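Local atomic coordinates of PE family protein PE8 (Mycobacterium tuberculosis, PDB entry 5XFS), a protein that promotes intracellular survival of mycobacteria within macrophages by regulating host inflammatory cytokine production and inhibiting late apoptosis of the cell. Residues Glu14-Ala19 / Asn83-Ser88. Residues are numbered along the deposited sequence; the frame is centred on the assembly and turned at random.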
loop_
_atom_site.group_PDB
_atom_site.type_symbol
_atom_site.label_atom_id
_atom_site.label_comp_id
_atom_site.label_asym_id
_atom_site.label_seq_id
_atom_site.Cartn_x
_atom_site.Cartn_y
_atom_site.Cartn_z
ATOM N N GLU A 14 1.802 43.038 57.319
ATOM C CA GLU A 14 3.089 43.161 56.658
ATOM C C GLU A 14 3.440 41.833 56.000
ATOM O O GLU A 14 4.424 41.732 55.271
ATOM C CB GLU A 14 4.172 43.549 57.664
ATOM C CG GLU A 14 3.823 44.744 58.533
ATOM C CD GLU A 14 4.817 45.880 58.391
ATOM O OE1 GLU A 14 5.025 46.620 59.373
ATOM O OE2 GLU A 14 5.392 46.037 57.295
ATOM N N GLU A 15 2.640 40.809 56.276
ATOM C CA GLU A 15 2.859 39.497 55.688
ATOM C C GLU A 15 1.865 39.117 54.861
ATOM O O GLU A 15 2.048 38.347 53.925
ATOM C CB GLU A 15 3.154 38.394 56.895
ATOM C CG GLU A 15 4.597 38.126 57.298
ATOM C CD GLU A 15 5.262 37.065 56.441
ATOM O OE1 GLU A 15 5.638 36.007 56.985
ATOM O OE2 GLU A 15 5.413 37.288 55.224
ATOM N N LEU A 16 0.690 39.688 55.098
ATOM C CA LEU A 16 -0.447 39.443 54.229
ATOM C C LEU A 16 -0.190 40.133 52.905
ATOM O O LEU A 16 0.080 39.480 51.905
ATOM C CB LEU A 16 -1.735 39.959 54.855
ATOM C CG LEU A 16 -2.604 38.903 55.537
ATOM C CD1 LEU A 16 -3.845 39.533 56.140
ATOM C CD2 LEU A 16 -2.988 37.813 54.555
ATOM N N THR A 17 -0.262 41.460 52.902
ATOM C CA THR A 17 -0.008 42.227 51.687
ATOM C C THR A 17 1.241 41.739 50.958
ATOM O O THR A 17 1.315 41.844 49.728
ATOM C CB THR A 17 0.099 43.711 52.027
ATOM O OG1 THR A 17 0.736 43.854 53.302
ATOM C CG2 THR A 17 -1.296 44.343 52.083
ATOM N N ALA A 18 2.221 41.193 51.682
ATOM C CA ALA A 18 3.354 40.552 51.018
ATOM C C ALA A 18 2.892 39.363 50.187
ATOM O O ALA A 18 3.202 39.265 48.995
ATOM C CB ALA A 18 4.398 40.115 52.044
ATOM N N ALA A 19 2.139 38.445 50.804
ATOM C CA ALA A 19 1.601 37.308 50.062
ATOM C C ALA A 19 0.685 37.754 48.930
ATOM O O ALA A 19 0.551 37.048 47.923
ATOM C CB ALA A 19 0.849 36.373 51.009
ATOM N N ASN A 83 -6.848 39.973 45.021
ATOM C CA ASN A 83 -7.535 41.173 45.492
ATOM C C ASN A 83 -8.074 40.972 46.899
ATOM O O ASN A 83 -7.766 41.740 47.815
ATOM C CB ASN A 83 -8.672 41.527 44.542
ATOM C CG ASN A 83 -9.584 42.560 45.121
ATOM O OD1 ASN A 83 -9.131 43.615 45.555
ATOM N ND2 ASN A 83 -10.872 42.281 45.123
ATOM N N THR A 84 -8.857 39.920 47.075
ATOM C CA THR A 84 -9.478 39.632 48.355
ATOM C C THR A 84 -8.473 39.393 49.469
ATOM O O THR A 84 -8.676 39.834 50.584
ATOM C CB THR A 84 -10.409 38.417 48.241
ATOM O OG1 THR A 84 -11.678 38.840 47.738
ATOM C CG2 THR A 84 -10.608 37.755 49.585
ATOM N N LEU A 85 -7.388 38.703 49.170
ATOM C CA LEU A 85 -6.368 38.481 50.175
ATOM C C LEU A 85 -5.734 39.822 50.507
ATOM O O LEU A 85 -5.442 40.120 51.654
ATOM C CB LEU A 85 -5.315 37.517 49.645
ATOM C CG LEU A 85 -4.083 37.284 50.509
ATOM C CD1 LEU A 85 -4.323 36.124 51.453
ATOM C CD2 LEU A 85 -2.884 37.004 49.624
ATOM N N GLY A 86 -5.516 40.617 49.470
ATOM C CA GLY A 86 -4.937 41.941 49.570
ATOM C C GLY A 86 -5.787 42.918 50.344
ATOM O O GLY A 86 -5.278 43.766 51.066
ATOM N N ILE A 87 -7.098 42.805 50.185
ATOM C CA ILE A 87 -8.027 43.700 50.852
ATOM C C ILE A 87 -7.905 43.609 52.363
ATOM O O ILE A 87 -7.983 44.621 53.045
ATOM C CB ILE A 87 -9.477 43.395 50.456
ATOM C CG1 ILE A 87 -9.823 44.070 49.142
ATOM C CG2 ILE A 87 -10.447 43.886 51.514
ATOM C CD1 ILE A 87 -11.306 44.094 48.873
ATOM N N SER A 88 -7.723 42.408 52.894
ATOM C CA SER A 88 -7.600 42.276 54.328
ATOM C C SER A 88 -6.364 43.042 54.757
ATOM O O SER A 88 -5.265 42.776 54.286
ATOM C CB SER A 88 -7.443 40.808 54.697
ATOM O OG SER A 88 -8.314 39.994 53.936
#
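L85 turns CG anti to its backbone N (chi1 173°), which carries its two methyls towards the helix bearing L16 and A19, while in L16 a chi2 of 179° extends CD1 towards S88 and leaves CD2 as the side branch that meets L85. The two leucines cross obliquely, and L16 CD2 meets L85 CD1 at 3.8 Å. The branches of each leucine divide the work. L85 CD2 lies against the backbone of A19, 3.7 Å from A19 C, and also touches A19 CB at 4.0 Å, so the second branch packs three residues further along than the first. On L16 the other methyl, CD1, faces the C-terminal end of helix 51-87, with S88 CB 4.1 Å away and the carbonyl oxygen S88 O at a similar range.

The axes of 14-19 and 83-87 approach to 8.4 Å with their directions 163° apart, an antiparallel pairing of the two long helices of the PE domain, 13-36 and 51-87. This is the helical hairpin of the EsxAB clan, and the contact lies at the end away from the loop joining its helices; the domain is one piece of a longer protein. T17 and G86 are the point of nearest backbone approach, their CA atoms 5.4 Å apart. G86 presents only backbone here, and T17 CG2 faces G86 O only loosely, at 4.2 Å.

The helix ends at I87: S88 is the first residue to leave helical angles, and its OG makes a weak bond of 3.4 Å back to T84 O. A chain of a different protein in the assembly packs an aromatic side chain on L16 and an apolar one on A19, and a basic side chain of that other chain pairs with E15 OE1 in a salt bridge.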